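Trehalose-6-phosphate phosphatase (Cryptococcus neoformans, PDB 5DX9) is a trehalose-phosphatase of the HAD clan that holds a magnesium ion and pairs a mixed-sheet core with an antiparallel-sheet cap. Local coordinates at residues Q157-D160 against L161-S165; M110-M113 against S114-E118; A9-T12 against D13-K17; E75-G78 against H79-R82. One frame throughout, in Å; residues are numbered along the deposited sequence.

Interaction 1: Q157-D160 against L161-S165; sequences QALD and LLESS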
loop_
_atom_site.group_PDB
_atom_site.type_symbol
_atom_site.label_atom_id
_atom_site.label_comp_id
_atom_site.label_asym_id
_atom_site.label_seq_id
_atom_site.Cartn_x
_atom_site.Cartn_y
_atom_site.Cartn_z
ATOM N N GLN A 157 -23.676 12.250 -0.641
ATOM C CA GLN A 157 -24.840 11.673 0.023
ATOM C C GLN A 157 -24.546 10.271 0.545
ATOM O O GLN A 157 -24.929 9.925 1.663
ATOM C CB GLN A 157 -26.046 11.630 -0.920
ATOM C CG GLN A 157 -27.315 11.121 -0.246
ATOM C CD GLN A 157 -28.498 11.030 -1.196
ATOM O OE1 GLN A 157 -28.563 11.742 -2.199
ATOM N NE2 GLN A 157 -29.437 10.142 -0.887
ATOM N N ALA A 158 -23.871 9.464 -0.271
ATOM C CA ALA A 158 -23.496 8.111 0.130
ATOM C C ALA A 158 -22.516 8.157 1.297
ATOM O O ALA A 158 -22.627 7.378 2.245
ATOM C CB ALA A 158 -22.893 7.350 -1.042
ATOM N N LEU A 159 -21.560 9.076 1.217
ATOM C CA LEU A 159 -20.590 9.268 2.283
ATOM C C LEU A 159 -21.295 9.633 3.580
ATOM O O LEU A 159 -21.044 9.031 4.622
ATOM C CB LEU A 159 -19.581 10.357 1.908
ATOM C CG LEU A 159 -18.500 10.644 2.948
ATOM C CD1 LEU A 159 -17.707 9.380 3.236
ATOM C CD2 LEU A 159 -17.578 11.769 2.492
ATOM N N ASP A 160 -22.182 10.621 3.506
ATOM C CA ASP A 160 -22.935 11.070 4.672
ATOM C C ASP A 160 -23.758 9.943 5.275
ATOM O O ASP A 160 -23.864 9.833 6.495
ATOM C CB ASP A 160 -23.844 12.244 4.305
ATOM C CG ASP A 160 -23.066 13.513 4.022
ATOM O OD1 ASP A 160 -23.701 14.573 3.829
ATOM O OD2 ASP A 160 -21.817 13.452 4.002
ATOM N N LEU A 161 -24.340 9.105 4.424
ATOM C CA LEU A 161 -25.118 7.969 4.909
ATOM C C LEU A 161 -24.225 6.934 5.594
ATOM O O LEU A 161 -24.559 6.426 6.665
ATOM C CB LEU A 161 -25.891 7.303 3.770
ATOM C CG LEU A 161 -26.674 6.065 4.218
ATOM C CD1 LEU A 161 -27.875 6.476 5.063
ATOM C CD2 LEU A 161 -27.101 5.191 3.042
ATOM N N LEU A 162 -23.095 6.619 4.967
ATOM C CA LEU A 162 -22.161 5.650 5.522
ATOM C C LEU A 162 -21.588 6.132 6.850
ATOM O O LEU A 162 -21.471 5.358 7.796
ATOM C CB LEU A 162 -21.028 5.365 4.534
ATOM C CG LEU A 162 -21.386 4.516 3.313
ATOM C CD1 LEU A 162 -20.202 4.412 2.370
ATOM C CD2 LEU A 162 -21.857 3.134 3.735
ATOM N N GLU A 163 -21.241 7.415 6.916
ATOM C CA GLU A 163 -20.617 7.982 8.108
ATOM C C GLU A 163 -21.596 8.156 9.263
ATOM O O GLU A 163 -21.247 7.921 10.421
ATOM C CB GLU A 163 -19.971 9.332 7.785
ATOM C CG GLU A 163 -18.636 9.233 7.069
ATOM C CD GLU A 163 -17.584 8.509 7.888
ATOM O OE1 GLU A 163 -17.836 8.236 9.081
ATOM O OE2 GLU A 163 -16.502 8.215 7.341
ATOM N N SER A 164 -22.819 8.568 8.948
ATOM C CA SER A 164 -23.791 8.904 9.982
ATOM C C SER A 164 -24.494 7.684 10.574
ATOM O O SER A 164 -24.752 7.644 11.775
ATOM C CB SER A 164 -24.837 9.882 9.434
ATOM O OG SER A 164 -25.681 9.258 8.479
ATOM N N SER A 165 -24.803 6.692 9.742
ATOM C CA SER A 165 -25.657 5.593 10.190
ATOM C C SER A 165 -24.972 4.228 10.264
ATOM O O SER A 165 -25.493 3.315 10.902
ATOM C CB SER A 165 -26.886 5.480 9.280
ATOM O OG SER A 165 -26.577 4.805 8.072
#
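L159 and E163 meet one helical turn apart, in a local i to i+4 contact within helix 148-166, which packs on the four-stranded antiparallel sheet. The two side chains run side by side, and what touches is carbon: L159 CD1 lies 3.9 Å from E163 CG. With chi1 at -78°, that CG lies beside the backbone N and against the leucine methyl; the bend at chi2 turns only the carboxylate. E163 N also donates to L159 O, at 2.8 Å. L162 N reaches A158 O at 2.9 Å, and L162 CG also comes within 3.3 Å of A158 O.

Further on, the helix shows how serine can double a backbone bond. D160 O accepts from S164 N at 3.0 Å and from S164 OG at 2.8 Å, the two donors arriving from opposite faces of the carbonyl plane. A chi1 of 69° folds the hydroxyl back to that oxygen. S165 OG repeats the pattern on L161 O at 2.9 Å, where the helix widens into a pi-type turn.

L159 leans on V174, V176 and L181, and L162 on V183, I119 and F120. This amphipathic helix laid on an antiparallel sheet is consistent with the alpha/beta (C2-type) cap of this branch of the HAD clan.

Interaction 2: M110-M113 against S114-E118; sequences MSWM and SEVEE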
loop_
_atom_site.group_PDB
_atom_site.type_symbol
_atom_site.label_atom_id
_atom_site.label_comp_id
_atom_site.label_asym_id
_atom_site.label_seq_id
_atom_site.Cartn_x
_atom_site.Cartn_y
_atom_site.Cartn_z
HETATM N N MSE A 110 -17.147 -9.375 9.792
HETATM C CA MSE A 110 -17.316 -8.940 8.409
HETATM C C MSE A 110 -18.782 -8.852 7.987
HETATM O O MSE A 110 -19.091 -8.785 6.795
HETATM C CB MSE A 110 -16.564 -9.886 7.468
HETATM C CG MSE A 110 -15.074 -10.011 7.771
HETATM SE SE MSE A 110 -14.068 -8.383 7.360
HETATM C CE MSE A 110 -14.235 -8.423 5.416
ATOM N N SER A 111 -19.682 -8.839 8.964
ATOM C CA SER A 111 -21.116 -8.838 8.675
ATOM C C SER A 111 -21.588 -7.531 8.034
ATOM O O SER A 111 -22.737 -7.423 7.597
ATOM C CB SER A 111 -21.912 -9.107 9.953
ATOM O OG SER A 111 -21.585 -8.169 10.962
ATOM N N TRP A 112 -20.693 -6.550 7.967
ATOM C CA TRP A 112 -21.027 -5.233 7.436
ATOM C C TRP A 112 -21.092 -5.198 5.908
ATOM O O TRP A 112 -21.607 -4.243 5.326
ATOM C CB TRP A 112 -20.008 -4.196 7.928
ATOM C CG TRP A 112 -18.574 -4.529 7.571
ATOM C CD1 TRP A 112 -17.640 -5.119 8.380
ATOM C CD2 TRP A 112 -17.919 -4.291 6.316
ATOM N NE1 TRP A 112 -16.450 -5.264 7.706
ATOM C CE2 TRP A 112 -16.593 -4.762 6.439
ATOM C CE3 TRP A 112 -18.323 -3.725 5.100
ATOM C CZ2 TRP A 112 -15.672 -4.686 5.393
ATOM C CZ3 TRP A 112 -17.405 -3.653 4.062
ATOM C CH2 TRP A 112 -16.094 -4.129 4.218
HETATM N N MSE A 113 -20.569 -6.230 5.255
HETATM C CA MSE A 113 -20.433 -6.208 3.801
HETATM C C MSE A 113 -21.770 -6.115 3.069
HETATM O O MSE A 113 -21.904 -5.343 2.116
HETATM C CB MSE A 113 -19.667 -7.438 3.324
HETATM C CG MSE A 113 -18.257 -7.512 3.881
HETATM SE SE MSE A 113 -16.983 -8.297 2.632
HETATM C CE MSE A 113 -17.001 -6.905 1.275
ATOM N N SER A 114 -22.752 -6.897 3.512
ATOM C CA SER A 114 -24.078 -6.869 2.898
ATOM C C SER A 114 -24.681 -5.478 2.986
ATOM O O SER A 114 -25.226 -4.962 2.011
ATOM C CB SER A 114 -25.010 -7.880 3.568
ATOM O OG SER A 114 -24.493 -9.194 3.462
ATOM N N GLU A 115 -24.574 -4.879 4.168
ATOM C CA GLU A 115 -25.129 -3.556 4.420
ATOM C C GLU A 115 -24.510 -2.518 3.491
ATOM O O GLU A 115 -25.212 -1.674 2.934
ATOM C CB GLU A 115 -24.908 -3.155 5.882
ATOM C CG GLU A 115 -25.493 -4.139 6.888
ATOM C CD GLU A 115 -25.091 -3.830 8.321
ATOM O OE1 GLU A 115 -23.932 -3.419 8.548
ATOM O OE2 GLU A 115 -25.936 -4.001 9.224
ATOM N N VAL A 116 -23.194 -2.590 3.325
ATOM C CA VAL A 116 -22.484 -1.656 2.462
ATOM C C VAL A 116 -22.809 -1.901 0.996
ATOM O O VAL A 116 -22.998 -0.952 0.234
ATOM C CB VAL A 116 -20.961 -1.743 2.668
ATOM C CG1 VAL A 116 -20.222 -1.107 1.493
ATOM C CG2 VAL A 116 -20.574 -1.075 3.980
ATOM N N GLU A 117 -22.872 -3.172 0.605
ATOM C CA GLU A 117 -23.205 -3.526 -0.772
ATOM C C GLU A 117 -24.586 -3.001 -1.146
ATOM O O GLU A 117 -24.788 -2.479 -2.244
ATOM C CB GLU A 117 -23.145 -5.043 -0.984
ATOM C CG GLU A 117 -23.496 -5.468 -2.405
ATOM C CD GLU A 117 -23.229 -6.941 -2.680
ATOM O OE1 GLU A 117 -22.938 -7.697 -1.728
ATOM O OE2 GLU A 117 -23.308 -7.341 -3.860
ATOM N N GLU A 118 -25.532 -3.136 -0.221
ATOM C CA GLU A 118 -26.893 -2.665 -0.448
ATOM C C GLU A 118 -26.907 -1.157 -0.676
ATOM O O GLU A 118 -27.605 -0.657 -1.559
ATOM C CB GLU A 118 -27.799 -3.035 0.732
ATOM C CG GLU A 118 -29.226 -2.528 0.596
ATOM C CD GLU A 118 -30.055 -2.756 1.849
ATOM O OE1 GLU A 118 -31.275 -2.492 1.808
ATOM O OE2 GLU A 118 -29.489 -3.199 2.874
#
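M113 O receives the shortest sound polar bond here, from E117 N at 2.8 Å, with an N-H...O angle of 161°. Like the bond from V116 N to W112 O at 3.0 Å, it is an i to i+4 link in the opening turns of helix 112-125. The W112 to V116 step illustrates how that spacing brings an aromatic and an aliphatic group together on one side of a helix. The chi1 of 57° swings the W112 indole in between its own N and carbonyl carbon. From there the six-membered ring runs alongside V116, and CE3 of W112 approaches V116 CG2 at 3.7 Å. That methyl meets the ring at its edge, near the ring plane.

One face of the indole is occupied by its own neighbours. CG of M113, a selenomethionine, stands 3.8 Å above the plane of the W112 ring, offset toward the rim, and M110 O lies somewhat higher over the same face. E115 takes a different course: its chain, extended beyond CG, runs back toward the start of the helix, placing E115 OE1 3.6 Å from W112 CA. Its other oxygen, OE2, forms a salt bridge with R170.

W112 and V116 both press on V183 of strand 180-185; V116 also reaches I139 and L166, and M113 touches I139. The ends of the side chains thus differ in chemistry: indole and valine offer carbon to V183, while the carboxylate end of E115 pairs with R170, whose positive charge would be expected to favour its ionised form.

Interaction 3: A9-T12 against D13-K17; sequences AQFT and DAYKK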
loop_
_atom_site.group_PDB
_atom_site.type_symbol
_atom_site.label_atom_id
_atom_site.label_comp_id
_atom_site.label_asym_id
_atom_site.label_seq_id
_atom_site.Cartn_x
_atom_site.Cartn_y
_atom_site.Cartn_z
ATOM N N ALA A 9 19.845 10.716 -6.924
ATOM C CA ALA A 9 21.288 10.564 -6.780
ATOM C C ALA A 9 21.628 9.950 -5.428
ATOM O O ALA A 9 22.314 8.930 -5.356
ATOM C CB ALA A 9 21.986 11.903 -6.948
ATOM N N GLN A 10 21.139 10.569 -4.358
ATOM C CA GLN A 10 21.361 10.048 -3.015
ATOM C C GLN A 10 20.727 8.674 -2.812
ATOM O O GLN A 10 21.274 7.831 -2.097
ATOM C CB GLN A 10 20.818 11.012 -1.967
ATOM C CG GLN A 10 20.882 10.455 -0.564
ATOM C CD GLN A 10 20.053 11.259 0.417
ATOM O OE1 GLN A 10 19.723 12.420 0.165
ATOM N NE2 GLN A 10 19.707 10.641 1.542
ATOM N N PHE A 11 19.566 8.453 -3.424
ATOM C CA PHE A 11 18.901 7.159 -3.308
ATOM C C PHE A 11 19.675 6.079 -4.054
ATOM O O PHE A 11 19.796 4.951 -3.579
ATOM C CB PHE A 11 17.467 7.224 -3.836
ATOM C CG PHE A 11 16.776 5.895 -3.841
ATOM C CD1 PHE A 11 16.419 5.287 -2.651
ATOM C CD2 PHE A 11 16.497 5.247 -5.031
ATOM C CE1 PHE A 11 15.793 4.058 -2.644
ATOM C CE2 PHE A 11 15.867 4.016 -5.032
ATOM C CZ PHE A 11 15.516 3.421 -3.838
ATOM N N THR A 12 20.192 6.429 -5.227
ATOM C CA THR A 12 20.965 5.493 -6.037
ATOM C C THR A 12 22.164 4.948 -5.268
ATOM O O THR A 12 22.405 3.741 -5.242
ATOM C CB THR A 12 21.460 6.150 -7.338
ATOM O OG1 THR A 12 20.339 6.497 -8.161
ATOM C CG2 THR A 12 22.364 5.199 -8.102
ATOM N N ASP A 13 22.910 5.844 -4.634
ATOM C CA ASP A 13 24.110 5.453 -3.909
ATOM C C ASP A 13 23.773 4.608 -2.684
ATOM O O ASP A 13 24.485 3.654 -2.361
ATOM C CB ASP A 13 24.910 6.694 -3.511
ATOM C CG ASP A 13 25.621 7.332 -4.698
ATOM O OD1 ASP A 13 26.181 6.584 -5.529
ATOM O OD2 ASP A 13 25.617 8.578 -4.803
ATOM N N ALA A 14 22.680 4.952 -2.008
ATOM C CA ALA A 14 22.238 4.176 -0.858
ATOM C C ALA A 14 21.811 2.780 -1.298
ATOM O O ALA A 14 22.084 1.793 -0.614
ATOM C CB ALA A 14 21.105 4.881 -0.142
ATOM N N TYR A 15 21.153 2.708 -2.449
ATOM C CA TYR A 15 20.697 1.436 -2.997
ATOM C C TYR A 15 21.872 0.509 -3.285
ATOM O O TYR A 15 21.800 -0.697 -3.049
ATOM C CB TYR A 15 19.883 1.668 -4.272
ATOM C CG TYR A 15 19.322 0.411 -4.905
ATOM C CD1 TYR A 15 18.001 0.036 -4.697
ATOM C CD2 TYR A 15 20.109 -0.395 -5.720
ATOM C CE1 TYR A 15 17.482 -1.108 -5.280
ATOM C CE2 TYR A 15 19.599 -1.540 -6.306
ATOM C CZ TYR A 15 18.286 -1.891 -6.082
ATOM O OH TYR A 15 17.772 -3.029 -6.661
ATOM N N LYS A 16 22.955 1.083 -3.797
ATOM C CA LYS A 16 24.148 0.318 -4.136
ATOM C C LYS A 16 24.878 -0.190 -2.893
ATOM O O LYS A 16 25.441 -1.283 -2.903
ATOM C CB LYS A 16 25.090 1.168 -4.995
ATOM C CG LYS A 16 24.566 1.442 -6.400
ATOM C CD LYS A 16 25.066 2.776 -6.935
ATOM C CE LYS A 16 26.585 2.822 -6.996
ATOM N NZ LYS A 16 27.079 4.179 -7.374
ATOM N N LYS A 17 24.858 0.603 -1.826
ATOM C CA LYS A 17 25.563 0.261 -0.591
ATOM C C LYS A 17 24.814 -0.737 0.293
ATOM O O LYS A 17 25.405 -1.356 1.179
ATOM C CB LYS A 17 25.842 1.522 0.230
ATOM C CG LYS A 17 26.989 2.384 -0.270
ATOM C CD LYS A 17 27.208 3.562 0.672
ATOM C CE LYS A 17 28.327 4.477 0.201
ATOM N NZ LYS A 17 28.396 5.720 1.024
#
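T12 and K16, F11 and Y15 are the pairs that meet one turn apart in helix 8-17, and the polar links among its residues come first. Four successive backbone bonds run from D13 N to A9 O, A14 N to Q10 O, Y15 N to F11 O and K16 N to T12 O. Of these, Y15 N to F11 O is the shortest, at 2.9 Å. T12 turns its hydroxyl back to T8 O. K16 NZ bridges to D13 OD1 at 3.2 Å, approaching that oxygen nearly along its C-O bond; the bend in the lysine chain (chi3 60°) turns the ammonium back toward the aspartate.

The aliphatic contact belongs to the same lysine. K16 CD passes T12 CG2 at 3.8 Å, the chain crossing the threonine at a slant before its charge reaches D13. Separately, K16 CD comes within 3.3 Å of the carbonyl oxygen T12 O, a carbon-to-carbonyl approach.

The aromatic contact is looser: F11 CZ and Y15 CD1 are 4.3 Å apart. Both rings have further partners outside the helix. F11 meets F271 edge-to-face and also touches F208, while Y15 makes a cation-pi contact with R21 and hydrogen-bonds through OH to N60. L301 and L206 pack against both rings.

Helix 8-17 is therefore divided by chemistry: its aromatic side is joined to the mixed sheet and helix 291-306, while on an exposed flank D13 and K16 would be expected to offset part of each other's charge.

Interaction 4: E75-G78 against H79-R82; sequences EHWG and HLDR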
loop_
_atom_site.group_PDB
_atom_site.type_symbol
_atom_site.label_atom_id
_atom_site.label_comp_id
_atom_site.label_asym_id
_atom_site.label_seq_id
_atom_site.Cartn_x
_atom_site.Cartn_y
_atom_site.Cartn_z
ATOM N N GLU A 75 -3.321 -11.591 -11.738
ATOM C CA GLU A 75 -3.434 -11.594 -13.191
ATOM C C GLU A 75 -2.263 -10.896 -13.869
ATOM O O GLU A 75 -1.796 -11.335 -14.917
ATOM C CB GLU A 75 -4.743 -10.931 -13.631
ATOM C CG GLU A 75 -4.825 -10.675 -15.135
ATOM C CD GLU A 75 -6.231 -10.336 -15.607
ATOM O OE1 GLU A 75 -7.201 -10.727 -14.925
ATOM O OE2 GLU A 75 -6.366 -9.678 -16.663
ATOM N N HIS A 76 -1.791 -9.808 -13.270
ATOM C CA HIS A 76 -0.783 -8.980 -13.919
ATOM C C HIS A 76 0.592 -9.091 -13.275
ATOM O O HIS A 76 1.576 -8.630 -13.846
ATOM C CB HIS A 76 -1.225 -7.515 -13.926
ATOM C CG HIS A 76 -2.460 -7.258 -14.736
ATOM N ND1 HIS A 76 -3.657 -6.887 -14.169
ATOM C CD2 HIS A 76 -2.680 -7.325 -16.071
ATOM C CE1 HIS A 76 -4.567 -6.734 -15.116
ATOM N NE2 HIS A 76 -3.993 -6.996 -16.283
ATOM N N TRP A 77 0.670 -9.699 -12.095
ATOM C CA TRP A 77 1.948 -9.776 -11.386
ATOM C C TRP A 77 2.268 -11.169 -10.855
ATOM O O TRP A 77 3.382 -11.416 -10.394
ATOM C CB TRP A 77 1.973 -8.774 -10.225
ATOM C CG TRP A 77 1.928 -7.344 -10.669
ATOM C CD1 TRP A 77 0.909 -6.458 -10.480
ATOM C CD2 TRP A 77 2.946 -6.635 -11.391
ATOM N NE1 TRP A 77 1.228 -5.242 -11.032
ATOM C CE2 TRP A 77 2.473 -5.324 -11.599
ATOM C CE3 TRP A 77 4.212 -6.981 -11.877
ATOM C CZ2 TRP A 77 3.220 -4.359 -12.273
ATOM C CZ3 TRP A 77 4.953 -6.020 -12.546
ATOM C CH2 TRP A 77 4.455 -4.725 -12.737
ATOM N N GLY A 78 1.298 -12.075 -10.924
ATOM C CA GLY A 78 1.466 -13.417 -10.393
ATOM C C GLY A 78 2.578 -14.200 -11.063
ATOM O O GLY A 78 3.045 -15.207 -10.533
ATOM N N HIS A 79 3.009 -13.728 -12.229
ATOM C CA HIS A 79 4.047 -14.405 -12.997
ATOM C C HIS A 79 5.452 -14.147 -12.447
ATOM O O HIS A 79 6.415 -14.793 -12.865
ATOM C CB HIS A 79 3.982 -13.978 -14.461
ATOM C CG HIS A 79 4.457 -12.579 -14.702
ATOM N ND1 HIS A 79 3.700 -11.472 -14.382
ATOM C CD2 HIS A 79 5.606 -12.111 -15.239
ATOM C CE1 HIS A 79 4.369 -10.380 -14.709
ATOM N NE2 HIS A 79 5.527 -10.738 -15.232
ATOM N N LEU A 80 5.569 -13.199 -11.522
ATOM C CA LEU A 80 6.850 -12.933 -10.873
ATOM C C LEU A 80 6.920 -13.676 -9.548
ATOM O O LEU A 80 6.249 -13.315 -8.580
ATOM C CB LEU A 80 7.065 -11.432 -10.661
ATOM C CG LEU A 80 7.349 -10.627 -11.932
ATOM C CD1 LEU A 80 7.651 -9.171 -11.606
ATOM C CD2 LEU A 80 8.484 -11.250 -12.723
ATOM N N ASP A 81 7.742 -14.718 -9.520
ATOM C CA ASP A 81 7.787 -15.636 -8.392
ATOM C C ASP A 81 8.272 -14.989 -7.100
ATOM O O ASP A 81 7.926 -15.445 -6.018
ATOM C CB ASP A 81 8.681 -16.833 -8.725
ATOM C CG ASP A 81 8.702 -17.867 -7.616
ATOM O OD1 ASP A 81 7.612 -18.230 -7.121
ATOM O OD2 ASP A 81 9.806 -18.304 -7.230
ATOM N N ARG A 82 9.073 -13.934 -7.207
ATOM C CA ARG A 82 9.662 -13.316 -6.022
ATOM C C ARG A 82 8.904 -12.068 -5.563
ATOM O O ARG A 82 9.249 -11.461 -4.549
ATOM C CB ARG A 82 11.129 -12.966 -6.286
ATOM C CG ARG A 82 12.066 -14.166 -6.368
ATOM C CD ARG A 82 12.545 -14.602 -4.987
ATOM N NE ARG A 82 11.597 -15.485 -4.311
ATOM C CZ ARG A 82 11.502 -15.607 -2.990
ATOM N NH1 ARG A 82 12.288 -14.890 -2.196
ATOM N NH2 ARG A 82 10.613 -16.439 -2.460
#
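W77 to L80 form a type I beta turn, closed by L80 N donating to W77 O at 3.0 Å with a nearly straight N-H...O angle of 167°. The turn follows helix 70-77 in a beta-alpha-beta crossover: strand 60-65, helix 70-77 and strand 84-87, the two strands lying parallel and adjacent in the mixed sheet of the HAD core. It exemplifies a chain leaving a helix through a turn on the way to its next strand.

W77 and L80, the first and last residues of the turn, point the same way, and L80 CD1 meets the edge of the indole, near its plane, at 4.1 Å from W77 CE3. W77 also packs on I51 and P43 and meets Y27 with the ring planes steeply inclined, while L80 touches A52; helix 45-56 thus covers this pair.

H79, at the third position, has a chi1 of 72°, which folds its imidazole back toward the helix. L80 CG sits 3.8 Å above one face of that ring, offset toward its rim. The ring edge turns to H76 O, which lies in the imidazole plane, 3.4 Å from H79 CE1.

How the interactions relate
From the N terminus the chain passes interaction 3, then 4, then 2 and finally 1. They stand strictly in series, none nested or crossed, and each is confined to one continuous stretch. Interaction 3 lies in the first helix, which packs on strands 206-211 and 270-275 of the mixed sheet and on helix 291-306; interaction 4 leads the chain from helix 70-77 toward strand 84-87 of that sheet. Interactions 2 and 1 belong to helices 112-125 and 148-166, which pack on each other and on the antiparallel sheet; the nearest atoms of the two contacts are about 4 Å apart. Interaction 3 lies across the chain's centre from both, about 46 Å away between centres.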